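Local coordinates for sensor protein (Vibrio parahaemolyticus, PDB 3I9Y) that probably acts as the membrane-bound histidine kinase TorS of a two-component system responsive to TMAO, of which this chain is the sensor domain, at residues Ala195-Leu200 and Lys228-Phe233. Numbering follows the deposited sequence.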
ATOM      1  N   ALA A 195      -6.882 -20.252  -7.483  1.00 27.71           N
ATOM      2  CA  ALA A 195      -8.190 -20.794  -7.188  1.00 29.60           C
ATOM      3  C   ALA A 195      -9.369 -20.009  -7.954  1.00 31.46           C
ATOM      4  O   ALA A 195     -10.315 -20.600  -8.504  1.00 33.45           O
ATOM      5  CB  ALA A 195      -8.413 -20.748  -5.731  1.00 27.93           C
ATOM      6  N   PHE A 196      -9.265 -18.709  -8.134  1.00 29.84           N
ATOM      7  CA  PHE A 196     -10.365 -17.939  -8.711  1.00 27.59           C
ATOM      8  C   PHE A 196     -10.230 -18.244 -10.118  1.00 27.80           C
ATOM      9  O   PHE A 196     -11.236 -18.354 -10.868  1.00 26.38           O
ATOM     10  CB  PHE A 196     -10.067 -16.387  -8.530  1.00 27.50           C
ATOM     11  CG  PHE A 196     -10.995 -15.476  -9.301  1.00 25.62           C
ATOM     12  CD1 PHE A 196     -12.104 -14.878  -8.641  1.00 26.66           C
ATOM     13  CD2 PHE A 196     -10.765 -15.182 -10.604  1.00 26.19           C
ATOM     14  CE1 PHE A 196     -12.955 -14.013  -9.326  1.00 25.96           C
ATOM     15  CE2 PHE A 196     -11.606 -14.306 -11.318  1.00 25.25           C
ATOM     16  CZ  PHE A 196     -12.710 -13.722 -10.705  1.00 26.30           C
ATOM     17  N   GLU A 197      -8.967 -18.376 -10.593  1.00 28.43           N
ATOM     18  CA  GLU A 197      -8.862 -18.657 -12.051  1.00 28.61           C
ATOM     19  C   GLU A 197      -9.456 -20.088 -12.441  1.00 28.39           C
ATOM     20  O   GLU A 197     -10.014 -20.276 -13.530  1.00 27.17           O
ATOM     21  CB  GLU A 197      -7.416 -18.693 -12.483  1.00 32.53           C
ATOM     22  CG  GLU A 197      -7.300 -19.078 -13.955  1.00 38.95           C
ATOM     23  CD  GLU A 197      -5.814 -18.941 -14.473  1.00 43.23           C
ATOM     24  OE1 GLU A 197      -4.798 -19.299 -13.760  1.00 45.47           O
ATOM     25  OE2 GLU A 197      -5.650 -18.420 -15.612  1.00 46.57           O
ATOM     26  N   ASN A 198      -9.252 -21.068 -11.596  1.00 29.62           N
ATOM     27  CA  ASN A 198      -9.739 -22.479 -11.892  1.00 32.19           C
ATOM     28  C   ASN A 198     -11.328 -22.383 -11.861  1.00 33.24           C
ATOM     29  O   ASN A 198     -11.993 -22.841 -12.779  1.00 35.60           O
ATOM     30  CB  ASN A 198      -9.263 -23.424 -10.801  1.00 32.78           C
ATOM     31  CG  ASN A 198      -7.685 -23.684 -10.831  1.00 34.95           C
ATOM     32  OD1 ASN A 198      -6.979 -23.557 -11.934  1.00 37.08           O
ATOM     33  ND2 ASN A 198      -7.115 -24.077  -9.613  1.00 35.91           N
ATOM     34  N   ASN A 199     -11.894 -21.620 -10.918  1.00 32.25           N
ATOM     35  CA  ASN A 199     -13.373 -21.453 -10.844  1.00 31.32           C
ATOM     36  C   ASN A 199     -13.912 -20.826 -12.038  1.00 30.91           C
ATOM     37  O   ASN A 199     -14.957 -21.204 -12.527  1.00 30.85           O
ATOM     38  CB  ASN A 199     -13.754 -20.645  -9.679  1.00 32.81           C
ATOM     39  CG  ASN A 199     -13.664 -21.401  -8.526  1.00 37.38           C
ATOM     40  OD1 ASN A 199     -13.595 -22.607  -8.702  1.00 41.62           O
ATOM     41  ND2 ASN A 199     -13.634 -20.819  -7.267  1.00 38.61           N
ATOM     42  N   LEU A 200     -13.225 -19.806 -12.542  1.00 29.82           N
ATOM     43  CA  LEU A 200     -13.640 -19.186 -13.752  1.00 28.82           C
ATOM     44  C   LEU A 200     -13.690 -20.201 -14.973  1.00 30.29           C
ATOM     45  O   LEU A 200     -14.557 -20.133 -15.843  1.00 27.67           O
ATOM     46  CB  LEU A 200     -12.654 -18.068 -14.009  1.00 28.97           C
ATOM     47  CG  LEU A 200     -13.189 -17.374 -15.190  1.00 29.70           C
ATOM     48  CD1 LEU A 200     -14.340 -16.365 -14.795  1.00 31.30           C
ATOM     49  CD2 LEU A 200     -12.094 -16.579 -15.730  1.00 32.43           C
ATOM     50  N   LYS A 228     -11.217 -10.562 -17.617  1.00 24.98           N
ATOM     51  CA  LYS A 228     -10.264  -9.523 -17.967  1.00 25.47           C
ATOM     52  C   LYS A 228      -9.855  -8.875 -16.649  1.00 25.03           C
ATOM     53  O   LYS A 228      -8.693  -8.300 -16.564  1.00 24.08           O
ATOM     54  CB  LYS A 228     -10.895  -8.448 -18.855  1.00 25.57           C
ATOM     55  CG  LYS A 228     -11.097  -8.854 -20.333  1.00 29.56           C
ATOM     56  CD  LYS A 228     -11.824  -7.547 -21.000  1.00 32.95           C
ATOM     57  CE  LYS A 228     -12.341  -7.943 -22.356  1.00 38.01           C
ATOM     58  NZ  LYS A 228     -11.823  -9.524 -22.763  1.00 43.47           N
ATOM     59  N   ARG A 229     -10.705  -8.980 -15.630  1.00 21.67           N
ATOM     60  CA  ARG A 229     -10.360  -8.188 -14.340  1.00 20.75           C
ATOM     61  C   ARG A 229      -9.479  -8.948 -13.393  1.00 19.44           C
ATOM     62  O   ARG A 229      -9.195  -8.546 -12.311  1.00 16.49           O
ATOM     63  CB  ARG A 229     -11.694  -7.629 -13.670  1.00 20.28           C
ATOM     64  CG  ARG A 229     -12.155  -6.627 -14.716  1.00 22.63           C
ATOM     65  CD  ARG A 229     -13.491  -6.391 -14.741  1.00 22.34           C
ATOM     66  NE  ARG A 229     -13.857  -5.151 -15.395  1.00 19.64           N
ATOM     67  CZ  ARG A 229     -14.314  -5.042 -16.655  1.00 20.13           C
ATOM     68  NH1 ARG A 229     -14.440  -6.116 -17.497  1.00 18.03           N
ATOM     69  NH2 ARG A 229     -14.726  -3.806 -17.016  1.00 20.48           N
ATOM     70  N   GLN A 230      -9.021 -10.140 -13.851  1.00 19.05           N
ATOM     71  CA  GLN A 230      -8.179 -10.942 -13.032  1.00 17.70           C
ATOM     72  C   GLN A 230      -6.840 -10.201 -12.831  1.00 16.52           C
ATOM     73  O   GLN A 230      -6.156 -10.565 -11.887  1.00 15.43           O
ATOM     74  CB  GLN A 230      -7.815 -12.443 -13.629  1.00 19.78           C
ATOM     75  CG  GLN A 230      -9.012 -13.261 -13.628  1.00 23.91           C
ATOM     76  CD  GLN A 230      -8.680 -14.586 -14.465  1.00 28.32           C
ATOM     77  OE1 GLN A 230      -8.652 -14.601 -15.769  1.00 26.69           O
ATOM     78  NE2 GLN A 230      -8.331 -15.608 -13.709  1.00 25.77           N
ATOM     79  N   VAL A 231      -6.524  -9.178 -13.613  1.00 16.62           N
ATOM     80  CA  VAL A 231      -5.275  -8.313 -13.392  1.00 19.69           C
ATOM     81  C   VAL A 231      -5.394  -7.754 -11.964  1.00 18.07           C
ATOM     82  O   VAL A 231      -4.368  -7.373 -11.401  1.00 20.02           O
ATOM     83  CB  VAL A 231      -5.119  -6.991 -14.270  1.00 22.92           C
ATOM     84  CG1 VAL A 231      -5.481  -7.258 -15.697  1.00 25.27           C
ATOM     85  CG2 VAL A 231      -6.229  -6.081 -13.985  1.00 24.03           C
ATOM     86  N   VAL A 232      -6.584  -7.720 -11.310  1.00 17.58           N
ATOM     87  CA  VAL A 232      -6.621  -7.160  -9.873  1.00 16.27           C
ATOM     88  C   VAL A 232      -5.696  -7.994  -8.921  1.00 18.12           C
ATOM     89  O   VAL A 232      -5.132  -7.501  -7.955  1.00 16.86           O
ATOM     90  CB  VAL A 232      -8.027  -7.140  -9.387  1.00 16.48           C
ATOM     91  CG1 VAL A 232      -8.463  -8.572  -8.972  1.00 16.79           C
ATOM     92  CG2 VAL A 232      -8.131  -6.272  -8.144  1.00 17.66           C
ATOM     93  N   PHE A 233      -5.481  -9.312  -9.157  1.00 18.49           N
ATOM     94  CA  PHE A 233      -4.652 -10.060  -8.277  1.00 17.86           C
ATOM     95  C   PHE A 233      -3.136  -9.590  -8.518  1.00 19.41           C
ATOM     96  O   PHE A 233      -2.341  -9.656  -7.566  1.00 17.25           O
ATOM     97  CB  PHE A 233      -4.745 -11.603  -8.625  1.00 20.11           C
ATOM     98  CG  PHE A 233      -6.054 -12.207  -8.144  1.00 19.09           C
ATOM     99  CD1 PHE A 233      -6.244 -12.506  -6.789  1.00 17.96           C
ATOM    100  CD2 PHE A 233      -7.074 -12.382  -9.095  1.00 18.42           C
ATOM    101  CE1 PHE A 233      -7.446 -12.981  -6.412  1.00 20.30           C
ATOM    102  CE2 PHE A 233      -8.316 -12.858  -8.726  1.00 21.36           C
ATOM    103  CZ  PHE A 233      -8.535 -13.169  -7.400  1.00 18.24           C
TER
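Phe196 meets Phe233 and Gln230 where, in the stacked four-helix bundles of the TorS sensor domain, helix 186-208 packs against the turn leading into helix 232-267 and the early part of that helix. Residues 195-200 lie within helix 186-208. Residues 228-233 run from the end of helix 213-228 into helix 232-267. The two rings pack obliquely, with planes 54° apart and centroids separated by 5.4 Å. Phe233 presents its CE2-CZ side. Phe233 CE2 sits over one face of the Phe196 ring, 3.8 Å from Phe196 CG, and Phe233 CZ lies 3.7 Å from Phe196 CB. Phe196 reaches across because its CG is anti to the backbone N (chi1 169°).

Gln230 is the residue most covered by the other segment. Its extended chain runs obliquely past Phe196, and Gln230 CG comes within 3.6 Å of Phe196 CE2. The end of Gln230 lies against Glu197 and comes close to Leu200. The Gln230 side chain crosses that of Glu197 at about a right angle, its end touching Glu197 CB and CG. The contact is mostly apolar side-chain packing, led by the two phenylalanines and Gln230 CG.

Further out, Phe196 also rests on Ile177 of helix 158-180, and Leu200 rests on Met173 of the same helix. Phe233 also packs against Ile192 and Gln193, earlier on helix 186-208. On the other segment, Arg229 leads away from helix 186-208 and forms salt bridges with Glu225 and with Glu103 of helix 63-114. Within residues 228-233, Val232 N bonds to Arg229 O, and Phe233 N donates to Gln230 O at 3.1 Å, tying together the backbones of the two residues that touch Phe196.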